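PDB 6DLH: alpha-1,4-endofucoidanase from Mariniflexile fucanivorans, which cleaves alpha-1,4 linkages within fucoidan chains by a retaining mechanism, as a glycoside hydrolase of family GH107. Local coordinates for residues R43-M48 with T77-Q82; G141-I146 with S424-I429; T543-Y548 with D623-F628. One frame throughout, in Å; residues are numbered along the deposited sequence.

Interaction 1: residues R43-M48 with T77-Q82; sequences RGALGM and TVDYVQ. With CA (calcium ion), chain H.
Tyr80 lays its ring across Gly47, with Gly47 CA 3.6 Å from the ring centroid and 13° off its normal, a CH-pi contact over one face. CG of Tyr80 stands between its own N and carbonyl carbon (chi1 70°), which swings the ring back over the neighbouring strand; a side chain on Gly47 would run into Tyr80 CZ. Ala45 meets the same ring at its edge, CB lying 3.9 Å from Tyr80 CE1. With an alanine in place of Tyr80, Gly47 CA would probably lose its aromatic cover and Thr379 OG1 one of its hydrogen-bond partners.

Asp79 turns its carboxylate to the start of the other strand. OD2 takes the amide of Leu46 on its anti lone pair (Leu46 N to Asp79 OD2 2.8 Å) and, together with OD1, chelates the calcium ion, so the group is fixed from two directions. Thr77 O and four waters bring the metal's ligands to seven, and one of these waters also donates to Gly44 O. In return Asp79 N binds Leu46 O at 2.8 Å, in the carbonyl plane, while Tyr80 N reaches the same oxygen weakly. On the face carrying Met48 and Val81, the Met48 side chain crosses that of Val78 at about a right angle, CG resting 3.7 Å from Val78 CG2.

Parallel pairing carries on from there: Met48 N donates to Tyr80 O (3.0 Å) and Gln82 N to Met48 O (2.8 Å). The two strands belong to a beta-alpha-beta unit, strand 46-49, helix 66-71 and strand 80-84, at the centre of the parallel sheet. Phe405 of helix 399-415 packs on Leu46 and Met48, and strands 377-379 and 143-149 flank the pair.

Interaction 2: residues G141-I146 with S424-I429; sequences GLRTEI and SRQYTI
Gly141 and Tyr427 bring their backbones within 4.4 Å, measured between CA atoms, where the end of a helix meets an irregular loop. Gly141 has positive phi (88°) and closes the helix in a Schellman motif; a side chain on it would collide with Tyr427 O. Its carbonyl oxygen is gripped by two successive amides of the loop. Gln426 N approaches nearly along the C=O axis (Gln426 N to Gly141 O 2.9 Å), whereas Tyr427 N comes in well to one side of the carbonyl plane, 3.0 Å from Gly141 O.

Arg143 is the side chain most engaged by the loop. The Tyr427 ring crosses it at about a right angle, putting OH 3.3 Å from Arg143 CG and 3.8 Å above the centre of the guanidinium plane; ring and guanidinium planes are 41° apart. A bend at chi3 (105°) then carries the Arg143 head past Gln426, whose OE1 lies at the guanidinium edge and takes a weak bond from Arg143 NH1 at 3.5 Å. The stronger partner of the arginine is Asp221, salt-bridged through NE, and Gln426 NE2 donates to Asp79 OD1. Leu142 packs on the aliphatic part of Arg425, CD2 of Leu142 touching Arg425 CD at 3.6 Å. Extended from CG to NE, the Arg425 chain runs on past the leucine, and its guanidinium bonds to the carbonyls of Ala140 and Ile75.

The contact docks a loop of the Ig-like part of the chain, between strands 422-423 and 439-444, against the catalytic domain. Leu137 and Arg138 of helix 129-139 touch Leu142 and Tyr427, and strand 143-149, which starts at Arg143, is held between the parallel strands 80-84 and 222-226.

Interaction 3: residues T543-Y548 with D623-F628; sequences TALKDY and DHVAGF
Thr543 and Asp623 sit side by side in a parallel beta bridge, and one direct hydrogen bond joins their segments: Ala544 N donates to Asp623 O at 2.9 Å. The bond is nearly straight at the hydrogen (169°), and the donor meets the carbonyl almost head-on.

Water adds a second polar link. Thr543 and Asp623 send their side chains to the same face of the sheet, and a single water bridges them, 2.8 Å from Thr543 OG1 and 2.8 Å from Asp623 OD2, donating to the carboxylate.

The remaining contacts gather round one methyl of Val625. Its CG2 stands anti to the carbonyl carbon while CG1 is anti to the backbone N (chi1 173°), an arrangement that turns CG2 to the opposite segment. There the methyl closely approaches a backbone oxygen, Val625 CG2 lying 3.1 Å from Ala544 O. Its apolar partners are Ala544 CB, 4.3 Å from Val625 CG2, and the Leu545 side chain, which crosses the valine at about a right angle with Leu545 CD1 3.9 Å from Val625 CG2. Leu545 owes its position to the type II turn from Thr543 to Lys546, where it takes the third place with positive phi (63°). Tyr665, from the following Ig-like domain, touches both Ala544 and Leu545, and its OH is hydrogen-bonded to His624 ND1 and Val625 N.

Strands 537-543 and 613-623 run parallel at the edge of a mixed sheet whose other neighbours are antiparallel. Such pairing of an early strand with the last one is familiar from Ig-like sandwiches, where strand A' runs beside strand G. Here the pairing ends just as the chain leaves one Ig-like domain for the next, making the contact part of an interdomain junction.

In the fold
Interactions 1 and 2 adjoin, with centres 8 Å apart, and meet in one parallel sheet through neighbouring strands 80-84 and 143-149. Their polar joints are Asp79 OD1 to Gln426 NE2, a probable hydrogen bond of 2.9 Å that places the glutamine in the second shell of the calcium ion, and a second probable hydrogen bond, Gln82 NE2 to Glu145 OE1, of 2.8 Å. Interaction 1 lies within the catalytic domain, probably a barrel like that of GH29 fucosidases, and interaction 2 joins that domain to the Ig-like region. Interaction 3 lies far along that region, its centre about 46 Å from interaction 1 and 45 Å from interaction 2; its His624 side chain is about 10 Å from another calcium ion.

Interaction 1: residues R43-M48 with T77-Q82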
ATOM      1  N   ARG A  43     -13.558  20.115   4.809  1.00 30.79           N
ATOM      2  CA  ARG A  43     -13.296  21.536   4.989  1.00 29.52           C
ATOM      3  C   ARG A  43     -12.357  21.743   6.175  1.00 29.92           C
ATOM      4  O   ARG A  43     -12.671  21.344   7.296  1.00 30.10           O
ATOM      5  CB  ARG A  43     -14.600  22.333   5.112  1.00 29.21           C
ATOM      6  CG  ARG A  43     -15.285  22.576   3.775  1.00 29.68           C
ATOM      7  CD  ARG A  43     -16.656  23.224   3.855  1.00 30.11           C
ATOM      8  NE  ARG A  43     -16.623  24.648   4.153  1.00 30.91           N
ATOM      9  CZ  ARG A  43     -16.974  25.189   5.315  1.00 32.22           C
ATOM     10  NH1 ARG A  43     -17.517  24.440   6.260  1.00 34.16           N
ATOM     11  NH2 ARG A  43     -16.770  26.475   5.537  1.00 31.63           N
ATOM     12  N   GLY A  44     -11.198  22.364   5.901  1.00 29.01           N
ATOM     13  CA  GLY A  44     -10.157  22.582   6.896  1.00 27.96           C
ATOM     14  C   GLY A  44      -9.230  21.377   7.067  1.00 27.81           C
ATOM     15  O   GLY A  44      -8.346  21.398   7.922  1.00 30.54           O
ATOM     16  N   ALA A  45      -9.412  20.350   6.230  1.00 25.88           N
ATOM     17  CA  ALA A  45      -8.775  19.050   6.418  1.00 27.01           C
ATOM     18  C   ALA A  45      -7.420  18.988   5.717  1.00 25.97           C
ATOM     19  O   ALA A  45      -7.276  19.446   4.585  1.00 25.15           O
ATOM     20  CB  ALA A  45      -9.684  17.943   5.922  1.00 26.02           C
ATOM     21  N   LEU A  46      -6.450  18.366   6.403  1.00 25.90           N
ATOM     22  CA  LEU A  46      -5.086  18.218   5.925  1.00 24.51           C
ATOM     23  C   LEU A  46      -4.796  16.737   5.691  1.00 24.22           C
ATOM     24  O   LEU A  46      -4.893  15.932   6.618  1.00 23.80           O
ATOM     25  CB  LEU A  46      -4.140  18.802   6.982  1.00 24.08           C
ATOM     26  CG  LEU A  46      -2.646  18.582   6.739  1.00 23.94           C
ATOM     27  CD1 LEU A  46      -2.205  19.266   5.447  1.00 24.63           C
ATOM     28  CD2 LEU A  46      -1.836  19.117   7.909  1.00 22.82           C
ATOM     29  N   GLY A  47      -4.418  16.393   4.453  1.00 22.40           N
ATOM     30  CA  GLY A  47      -4.176  15.001   4.096  1.00 22.09           C
ATOM     31  C   GLY A  47      -2.752  14.746   3.608  1.00 21.73           C
ATOM     32  O   GLY A  47      -2.032  15.674   3.253  1.00 21.47           O
ATOM     33  N   MET A  48      -2.357  13.468   3.607  1.00 22.44           N
ATOM     34  CA  MET A  48      -1.047  13.038   3.147  1.00 22.03           C
ATOM     35  C   MET A  48      -1.246  11.888   2.161  1.00 23.06           C
ATOM     36  O   MET A  48      -2.373  11.425   1.971  1.00 22.37           O
ATOM     37  CB  MET A  48      -0.179  12.567   4.321  1.00 22.32           C
ATOM     38  CG  MET A  48      -0.148  13.542   5.483  1.00 21.75           C
ATOM     39  SD  MET A  48       0.917  13.013   6.848  1.00 24.29           S
ATOM     40  CE  MET A  48       2.551  13.439   6.244  1.00 21.95           C
ATOM     41  N   THR A  77      -2.357  17.581  13.757  1.00 25.69           N
ATOM     42  CA  THR A  77      -3.448  18.278  13.082  1.00 25.97           C
ATOM     43  C   THR A  77      -3.814  17.630  11.753  1.00 25.61           C
ATOM     44  O   THR A  77      -4.814  18.012  11.141  1.00 26.96           O
ATOM     45  CB  THR A  77      -3.199  19.782  12.885  1.00 26.38           C
ATOM     46  OG1 THR A  77      -2.027  19.984  12.091  1.00 24.48           O
ATOM     47  CG2 THR A  77      -3.095  20.532  14.196  1.00 25.64           C
ATOM     48  N   VAL A  78      -3.015  16.654  11.312  1.00 25.26           N
ATOM     49  CA  VAL A  78      -3.319  15.931  10.087  1.00 24.86           C
ATOM     50  C   VAL A  78      -4.615  15.134  10.275  1.00 25.46           C
ATOM     51  O   VAL A  78      -4.907  14.660  11.367  1.00 24.24           O
ATOM     52  CB  VAL A  78      -2.137  15.041   9.656  1.00 25.74           C
ATOM     53  CG1 VAL A  78      -1.744  14.029  10.736  1.00 26.22           C
ATOM     54  CG2 VAL A  78      -2.410  14.352   8.332  1.00 24.72           C
ATOM     55  N   ASP A  79      -5.379  14.977   9.187  1.00 26.80           N
ATOM     56  CA  ASP A  79      -6.749  14.499   9.264  1.00 24.70           C
ATOM     57  C   ASP A  79      -6.894  13.156   8.550  1.00 24.72           C
ATOM     58  O   ASP A  79      -7.673  12.310   8.981  1.00 24.37           O
ATOM     59  CB  ASP A  79      -7.720  15.564   8.751  1.00 23.97           C
ATOM     60  CG  ASP A  79      -7.688  16.836   9.583  1.00 25.21           C
ATOM     61  OD1 ASP A  79      -8.056  16.771  10.777  1.00 25.05           O
ATOM     62  OD2 ASP A  79      -7.277  17.889   9.046  1.00 25.89           O
ATOM     63  N   TYR A  80      -6.146  12.955   7.462  1.00 24.40           N
ATOM     64  CA  TYR A  80      -6.369  11.775   6.640  1.00 23.73           C
ATOM     65  C   TYR A  80      -5.140  11.461   5.788  1.00 23.69           C
ATOM     66  O   TYR A  80      -4.252  12.301   5.622  1.00 23.27           O
ATOM     67  CB  TYR A  80      -7.648  11.932   5.805  1.00 23.59           C
ATOM     68  CG  TYR A  80      -7.582  12.946   4.687  1.00 24.28           C
ATOM     69  CD1 TYR A  80      -7.762  14.307   4.926  1.00 23.93           C
ATOM     70  CD2 TYR A  80      -7.351  12.541   3.379  1.00 23.31           C
ATOM     71  CE1 TYR A  80      -7.704  15.233   3.891  1.00 23.26           C
ATOM     72  CE2 TYR A  80      -7.299  13.452   2.334  1.00 23.31           C
ATOM     73  CZ  TYR A  80      -7.465  14.803   2.594  1.00 23.37           C
ATOM     74  OH  TYR A  80      -7.393  15.696   1.562  1.00 24.02           O
ATOM     75  N   VAL A  81      -5.112  10.229   5.262  1.00 23.66           N
ATOM     76  CA  VAL A  81      -4.076   9.746   4.365  1.00 22.93           C
ATOM     77  C   VAL A  81      -4.748   9.079   3.162  1.00 25.48           C
ATOM     78  O   VAL A  81      -5.712   8.328   3.327  1.00 25.31           O
ATOM     79  CB  VAL A  81      -3.146   8.757   5.092  1.00 23.73           C
ATOM     80  CG1 VAL A  81      -2.096   8.156   4.159  1.00 23.31           C
ATOM     81  CG2 VAL A  81      -2.485   9.377   6.316  1.00 21.67           C
ATOM     82  N   GLN A  82      -4.219   9.357   1.959  1.00 24.86           N
ATOM     83  CA  GLN A  82      -4.644   8.711   0.727  1.00 25.74           C
ATOM     84  C   GLN A  82      -3.829   7.439   0.506  1.00 25.47           C
ATOM     85  O   GLN A  82      -2.603   7.459   0.609  1.00 24.45           O
ATOM     86  CB  GLN A  82      -4.529   9.659  -0.475  1.00 25.34           C
ATOM     87  CG  GLN A  82      -4.933   9.014  -1.799  1.00 24.92           C
ATOM     88  CD  GLN A  82      -4.833   9.920  -3.006  1.00 24.69           C
ATOM     89  OE1 GLN A  82      -4.243   9.557  -4.021  1.00 24.53           O
ATOM     90  NE2 GLN A  82      -5.408  11.110  -2.909  1.00 24.32           N
TER
HETATM   91 CA    CA H 807      -7.054  18.871  11.211  1.00 28.93          CA
HETATM   92  O   HOH W   1      -6.326  20.698   9.760  1.00 23.92           O
HETATM   93  O   HOH W   2      -9.134  19.789  10.914  1.00 47.33           O
HETATM   94  O   HOH W   3      -6.418  20.933  12.660  1.00 27.24           O
HETATM   95  O   HOH W   4      -7.419  17.969  13.362  1.00 25.89           O

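Interaction 2: residues G141-I146 with S424-I429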
ATOM      1  N   GLY A 141      -6.252   7.548  14.542  1.00 28.83           N
ATOM      2  CA  GLY A 141      -7.136   8.694  14.658  1.00 29.07           C
ATOM      3  C   GLY A 141      -7.368   9.424  13.333  1.00 29.00           C
ATOM      4  O   GLY A 141      -7.825  10.567  13.344  1.00 29.35           O
ATOM      5  N   LEU A 142      -7.120   8.737  12.209  1.00 29.63           N
ATOM      6  CA  LEU A 142      -7.122   9.346  10.883  1.00 30.36           C
ATOM      7  C   LEU A 142      -8.223   8.748  10.005  1.00 30.24           C
ATOM      8  O   LEU A 142      -8.507   7.558  10.088  1.00 30.17           O
ATOM      9  CB  LEU A 142      -5.746   9.132  10.235  1.00 29.54           C
ATOM     10  CG  LEU A 142      -4.563   9.861  10.886  1.00 30.58           C
ATOM     11  CD1 LEU A 142      -3.230   9.320  10.381  1.00 29.26           C
ATOM     12  CD2 LEU A 142      -4.636  11.365  10.654  1.00 29.60           C
ATOM     13  N   ARG A 143      -8.807   9.591   9.138  1.00 30.69           N
ATOM     14  CA  ARG A 143      -9.730   9.182   8.086  1.00 29.97           C
ATOM     15  C   ARG A 143      -8.916   8.749   6.871  1.00 29.56           C
ATOM     16  O   ARG A 143      -7.694   8.875   6.874  1.00 28.48           O
ATOM     17  CB  ARG A 143     -10.715  10.317   7.765  1.00 31.15           C
ATOM     18  CG  ARG A 143     -11.806  10.478   8.816  1.00 32.23           C
ATOM     19  CD  ARG A 143     -12.573  11.787   8.803  1.00 34.15           C
ATOM     20  NE  ARG A 143     -13.883  11.549   8.231  1.00 38.59           N
ATOM     21  CZ  ARG A 143     -15.039  11.600   8.885  1.00 36.95           C
ATOM     22  NH1 ARG A 143     -15.186  12.368   9.953  1.00 36.51           N
ATOM     23  NH2 ARG A 143     -16.050  10.881   8.446  1.00 36.52           N
ATOM     24  N   THR A 144      -9.591   8.205   5.851  1.00 29.55           N
ATOM     25  CA  THR A 144      -8.891   7.658   4.697  1.00 29.85           C
ATOM     26  C   THR A 144      -9.533   8.148   3.399  1.00 28.48           C
ATOM     27  O   THR A 144     -10.735   8.420   3.343  1.00 27.73           O
ATOM     28  CB  THR A 144      -8.807   6.124   4.755  1.00 31.39           C
ATOM     29  OG1 THR A 144     -10.097   5.619   4.409  1.00 35.12           O
ATOM     30  CG2 THR A 144      -8.428   5.606   6.123  1.00 29.41           C
ATOM     31  N   GLU A 145      -8.685   8.271   2.371  1.00 28.13           N
ATOM     32  CA  GLU A 145      -9.060   8.593   1.002  1.00 27.08           C
ATOM     33  C   GLU A 145      -8.442   7.507   0.133  1.00 27.20           C
ATOM     34  O   GLU A 145      -7.280   7.159   0.330  1.00 29.57           O
ATOM     35  CB  GLU A 145      -8.531   9.983   0.622  1.00 25.78           C
ATOM     36  CG  GLU A 145      -8.865  10.436  -0.798  1.00 25.53           C
ATOM     37  CD  GLU A 145      -8.240  11.758  -1.260  1.00 26.83           C
ATOM     38  OE1 GLU A 145      -7.101  12.072  -0.831  1.00 25.53           O
ATOM     39  OE2 GLU A 145      -8.885  12.477  -2.066  1.00 25.54           O
ATOM     40  N   ILE A 146      -9.218   6.970  -0.813  1.00 27.06           N
ATOM     41  CA  ILE A 146      -8.751   5.830  -1.584  1.00 27.28           C
ATOM     42  C   ILE A 146      -8.622   6.224  -3.048  1.00 28.08           C
ATOM     43  O   ILE A 146      -9.564   6.760  -3.632  1.00 29.37           O
ATOM     44  CB  ILE A 146      -9.671   4.605  -1.381  1.00 28.59           C
ATOM     45  CG1 ILE A 146      -9.749   4.179   0.092  1.00 27.41           C
ATOM     46  CG2 ILE A 146      -9.245   3.457  -2.289  1.00 28.00           C
ATOM     47  CD1 ILE A 146      -8.467   3.593   0.652  1.00 29.14           C
ATOM     48  N   SER A 424      -6.884  16.134  18.757  1.00 32.45           N
ATOM     49  CA  SER A 424      -5.982  15.756  17.682  1.00 31.51           C
ATOM     50  C   SER A 424      -6.744  15.104  16.530  1.00 31.50           C
ATOM     51  O   SER A 424      -7.776  14.468  16.738  1.00 32.87           O
ATOM     52  CB  SER A 424      -4.881  14.869  18.201  1.00 31.65           C
ATOM     53  OG  SER A 424      -5.394  13.632  18.673  1.00 29.28           O
ATOM     54  N   ARG A 425      -6.221  15.294  15.311  1.00 28.93           N
ATOM     55  CA  ARG A 425      -6.616  14.559  14.114  1.00 28.73           C
ATOM     56  C   ARG A 425      -8.136  14.539  13.950  1.00 27.34           C
ATOM     57  O   ARG A 425      -8.773  15.577  14.084  1.00 24.99           O
ATOM     58  CB  ARG A 425      -5.955  13.178  14.096  1.00 27.77           C
ATOM     59  CG  ARG A 425      -4.455  13.236  14.331  1.00 26.78           C
ATOM     60  CD  ARG A 425      -3.781  11.910  14.075  1.00 27.08           C
ATOM     61  NE  ARG A 425      -2.339  12.080  13.978  1.00 25.86           N
ATOM     62  CZ  ARG A 425      -1.463  11.093  13.812  1.00 26.86           C
ATOM     63  NH1 ARG A 425      -0.175  11.364  13.678  1.00 27.11           N
ATOM     64  NH2 ARG A 425      -1.865   9.837  13.799  1.00 28.72           N
ATOM     65  N   GLN A 426      -8.693  13.356  13.649  1.00 28.92           N
ATOM     66  CA  GLN A 426     -10.120  13.191  13.395  1.00 29.93           C
ATOM     67  C   GLN A 426     -10.814  12.390  14.505  1.00 32.28           C
ATOM     68  O   GLN A 426     -11.988  12.630  14.777  1.00 32.60           O
ATOM     69  CB  GLN A 426     -10.368  12.554  12.027  1.00 29.73           C
ATOM     70  CG  GLN A 426     -10.146  13.509  10.860  1.00 29.12           C
ATOM     71  CD  GLN A 426     -11.191  14.593  10.803  1.00 29.24           C
ATOM     72  OE1 GLN A 426     -12.376  14.324  10.630  1.00 29.82           O
ATOM     73  NE2 GLN A 426     -10.753  15.838  10.933  1.00 27.86           N
ATOM     74  N   TYR A 427     -10.106  11.449  15.148  1.00 32.02           N
ATOM     75  CA  TYR A 427     -10.735  10.641  16.185  1.00 33.17           C
ATOM     76  C   TYR A 427      -9.818  10.456  17.389  1.00 34.59           C
ATOM     77  O   TYR A 427      -8.600  10.554  17.264  1.00 33.38           O
ATOM     78  CB  TYR A 427     -11.016   9.226  15.682  1.00 31.60           C
ATOM     79  CG  TYR A 427     -11.736   9.093  14.364  1.00 32.79           C
ATOM     80  CD1 TYR A 427     -13.042   9.540  14.196  1.00 32.25           C
ATOM     81  CD2 TYR A 427     -11.128   8.444  13.297  1.00 31.16           C
ATOM     82  CE1 TYR A 427     -13.711   9.372  12.989  1.00 31.92           C
ATOM     83  CE2 TYR A 427     -11.781   8.269  12.089  1.00 31.58           C
ATOM     84  CZ  TYR A 427     -13.078   8.731  11.935  1.00 32.73           C
ATOM     85  OH  TYR A 427     -13.706   8.551  10.736  1.00 33.75           O
ATOM     86  N   THR A 428     -10.425  10.137  18.544  1.00 35.20           N
ATOM     87  CA  THR A 428      -9.697   9.624  19.697  1.00 36.04           C
ATOM     88  C   THR A 428     -10.164   8.192  19.955  1.00 38.25           C
ATOM     89  O   THR A 428     -11.298   7.976  20.373  1.00 40.59           O
ATOM     90  CB  THR A 428      -9.857  10.535  20.926  1.00 37.01           C
ATOM     91  OG1 THR A 428      -9.280  11.808  20.639  1.00 32.62           O
ATOM     92  CG2 THR A 428      -9.214   9.976  22.181  1.00 35.68           C
ATOM     93  N   ILE A 429      -9.279   7.226  19.680  1.00 37.58           N
ATOM     94  CA  ILE A 429      -9.592   5.808  19.772  1.00 37.11           C
ATOM     95  C   ILE A 429      -9.136   5.283  21.132  1.00 35.55           C
ATOM     96  O   ILE A 429      -7.996   5.504  21.545  1.00 35.88           O
ATOM     97  CB  ILE A 429      -8.950   5.030  18.601  1.00 36.00           C
ATOM     98  CG1 ILE A 429      -9.376   5.575  17.230  1.00 36.01           C
ATOM     99  CG2 ILE A 429      -9.189   3.530  18.727  1.00 36.88           C
ATOM    100  CD1 ILE A 429     -10.854   5.457  16.903  1.00 34.73           C
TER

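Interaction 3: residues T543-Y548 with D623-F628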
ATOM      1  N   THR A 543      12.068 -22.835  -1.940  1.00 45.19           N
ATOM      2  CA  THR A 543      12.889 -23.350  -3.023  1.00 44.13           C
ATOM      3  C   THR A 543      14.319 -22.873  -2.795  1.00 47.67           C
ATOM      4  O   THR A 543      14.535 -21.708  -2.462  1.00 46.61           O
ATOM      5  CB  THR A 543      12.364 -22.878  -4.385  1.00 43.91           C
ATOM      6  OG1 THR A 543      10.985 -23.235  -4.485  1.00 44.04           O
ATOM      7  CG2 THR A 543      13.135 -23.450  -5.557  1.00 42.99           C
ATOM      8  N   ALA A 544      15.286 -23.787  -2.952  1.00 48.32           N
ATOM      9  CA  ALA A 544      16.692 -23.448  -2.807  1.00 45.89           C
ATOM     10  C   ALA A 544      17.047 -22.341  -3.796  1.00 46.85           C
ATOM     11  O   ALA A 544      16.571 -22.351  -4.927  1.00 49.69           O
ATOM     12  CB  ALA A 544      17.535 -24.673  -3.053  1.00 46.50           C
ATOM     13  N   LEU A 545      17.877 -21.391  -3.349  1.00 48.49           N
ATOM     14  CA  LEU A 545      18.373 -20.309  -4.188  1.00 49.87           C
ATOM     15  C   LEU A 545      17.204 -19.444  -4.666  1.00 49.67           C
ATOM     16  O   LEU A 545      17.170 -19.013  -5.817  1.00 48.74           O
ATOM     17  CB  LEU A 545      19.170 -20.888  -5.369  1.00 48.76           C
ATOM     18  CG  LEU A 545      20.293 -21.870  -5.015  1.00 48.20           C
ATOM     19  CD1 LEU A 545      21.051 -22.292  -6.262  1.00 46.65           C
ATOM     20  CD2 LEU A 545      21.251 -21.281  -3.987  1.00 44.96           C
ATOM     21  N   LYS A 546      16.240 -19.220  -3.767  1.00 48.67           N
ATOM     22  CA  LYS A 546      15.103 -18.349  -4.013  1.00 48.53           C
ATOM     23  C   LYS A 546      14.658 -17.762  -2.679  1.00 47.29           C
ATOM     24  O   LYS A 546      14.550 -18.482  -1.689  1.00 48.48           O
ATOM     25  CB  LYS A 546      13.965 -19.113  -4.699  1.00 46.82           C
ATOM     26  CG  LYS A 546      12.798 -18.253  -5.163  1.00 46.65           C
ATOM     27  CD  LYS A 546      11.702 -19.033  -5.855  1.00 48.81           C
ATOM     28  CE  LYS A 546      10.569 -18.155  -6.346  1.00 48.40           C
ATOM     29  NZ  LYS A 546       9.843 -17.508  -5.223  1.00 49.29           N
ATOM     30  N   ASP A 547      14.411 -16.448  -2.666  1.00 47.70           N
ATOM     31  CA  ASP A 547      14.015 -15.752  -1.452  1.00 48.48           C
ATOM     32  C   ASP A 547      12.659 -16.272  -0.985  1.00 45.88           C
ATOM     33  O   ASP A 547      11.712 -16.343  -1.764  1.00 45.38           O
ATOM     34  CB  ASP A 547      14.041 -14.238  -1.657  1.00 54.75           C
ATOM     35  CG  ASP A 547      15.452 -13.702  -1.818  1.00 61.74           C
ATOM     36  OD1 ASP A 547      16.179 -13.673  -0.805  1.00 67.74           O
ATOM     37  OD2 ASP A 547      15.821 -13.342  -2.958  1.00 64.41           O
ATOM     38  N   TYR A 548      12.589 -16.652   0.295  1.00 42.08           N
ATOM     39  CA  TYR A 548      11.380 -17.223   0.860  1.00 40.91           C
ATOM     40  C   TYR A 548      10.480 -16.090   1.344  1.00 38.94           C
ATOM     41  O   TYR A 548      10.967 -15.031   1.728  1.00 36.49           O
ATOM     42  CB  TYR A 548      11.726 -18.213   1.980  1.00 39.51           C
ATOM     43  CG  TYR A 548      10.536 -18.900   2.602  1.00 39.40           C
ATOM     44  CD1 TYR A 548       9.846 -19.892   1.921  1.00 38.49           C
ATOM     45  CD2 TYR A 548      10.083 -18.542   3.864  1.00 38.82           C
ATOM     46  CE1 TYR A 548       8.750 -20.527   2.482  1.00 39.07           C
ATOM     47  CE2 TYR A 548       8.982 -19.160   4.437  1.00 39.02           C
ATOM     48  CZ  TYR A 548       8.315 -20.156   3.743  1.00 40.47           C
ATOM     49  OH  TYR A 548       7.227 -20.770   4.296  1.00 43.20           O
ATOM     50  N   ASP A 623      12.613 -27.334  -1.533  1.00 48.46           N
ATOM     51  CA  ASP A 623      12.737 -28.094  -2.766  1.00 48.55           C
ATOM     52  C   ASP A 623      14.028 -27.698  -3.473  1.00 51.10           C
ATOM     53  O   ASP A 623      14.547 -26.606  -3.248  1.00 53.07           O
ATOM     54  CB  ASP A 623      11.581 -27.809  -3.726  1.00 49.75           C
ATOM     55  CG  ASP A 623      10.279 -28.527  -3.407  1.00 50.95           C
ATOM     56  OD1 ASP A 623      10.282 -29.409  -2.523  1.00 49.64           O
ATOM     57  OD2 ASP A 623       9.267 -28.199  -4.059  1.00 52.93           O
ATOM     58  N   HIS A 624      14.519 -28.595  -4.339  1.00 52.05           N
ATOM     59  CA  HIS A 624      15.667 -28.323  -5.190  1.00 52.64           C
ATOM     60  C   HIS A 624      15.247 -27.386  -6.320  1.00 53.52           C
ATOM     61  O   HIS A 624      14.082 -27.365  -6.708  1.00 53.33           O
ATOM     62  CB  HIS A 624      16.267 -29.632  -5.733  1.00 54.25           C
ATOM     63  CG  HIS A 624      17.144 -30.359  -4.764  1.00 54.35           C
ATOM     64  ND1 HIS A 624      18.241 -29.764  -4.166  1.00 53.38           N
ATOM     65  CD2 HIS A 624      17.100 -31.626  -4.292  1.00 54.26           C
ATOM     66  CE1 HIS A 624      18.830 -30.626  -3.360  1.00 52.51           C
ATOM     67  NE2 HIS A 624      18.147 -31.777  -3.418  1.00 54.72           N
ATOM     68  N   VAL A 625      16.214 -26.611  -6.831  1.00 55.56           N
ATOM     69  CA  VAL A 625      16.042 -25.814  -8.037  1.00 54.77           C
ATOM     70  C   VAL A 625      15.644 -26.756  -9.169  1.00 55.06           C
ATOM     71  O   VAL A 625      16.240 -27.816  -9.326  1.00 57.67           O
ATOM     72  CB  VAL A 625      17.330 -25.031  -8.376  1.00 53.79           C
ATOM     73  CG1 VAL A 625      17.241 -24.311  -9.714  1.00 51.13           C
ATOM     74  CG2 VAL A 625      17.730 -24.061  -7.273  1.00 52.46           C
ATOM     75  N   ALA A 626      14.625 -26.367  -9.946  1.00 57.71           N
ATOM     76  CA  ALA A 626      14.131 -27.192 -11.040  1.00 57.03           C
ATOM     77  C   ALA A 626      15.036 -27.025 -12.256  1.00 56.76           C
ATOM     78  O   ALA A 626      15.782 -26.050 -12.344  1.00 54.73           O
ATOM     79  CB  ALA A 626      12.706 -26.816 -11.366  1.00 59.04           C
ATOM     80  N   GLY A 627      14.962 -27.995 -13.178  1.00 59.01           N
ATOM     81  CA  GLY A 627      15.638 -27.906 -14.465  1.00 61.21           C
ATOM     82  C   GLY A 627      16.968 -28.658 -14.517  1.00 63.79           C
ATOM     83  O   GLY A 627      17.578 -28.756 -15.579  1.00 63.36           O
ATOM     84  N   PHE A 628      17.416 -29.173 -13.366  1.00 66.97           N
ATOM     85  CA  PHE A 628      18.656 -29.928 -13.281  1.00 67.09           C
ATOM     86  C   PHE A 628      18.344 -31.401 -13.035  1.00 67.96           C
ATOM     87  O   PHE A 628      17.283 -31.728 -12.508  1.00 67.86           O
ATOM     88  CB  PHE A 628      19.539 -29.389 -12.154  1.00 64.38           C
ATOM     89  CG  PHE A 628      20.005 -27.969 -12.343  1.00 67.54           C
ATOM     90  CD1 PHE A 628      21.067 -27.677 -13.185  1.00 66.39           C
ATOM     91  CD2 PHE A 628      19.389 -26.924 -11.670  1.00 68.68           C
ATOM     92  CE1 PHE A 628      21.499 -26.369 -13.350  1.00 67.56           C
ATOM     93  CE2 PHE A 628      19.825 -25.617 -11.835  1.00 67.43           C
ATOM     94  CZ  PHE A 628      20.878 -25.341 -12.676  1.00 66.83           C
TER
HETATM   95  O   HOH W   5       9.538 -25.547  -4.840  1.00 58.37           O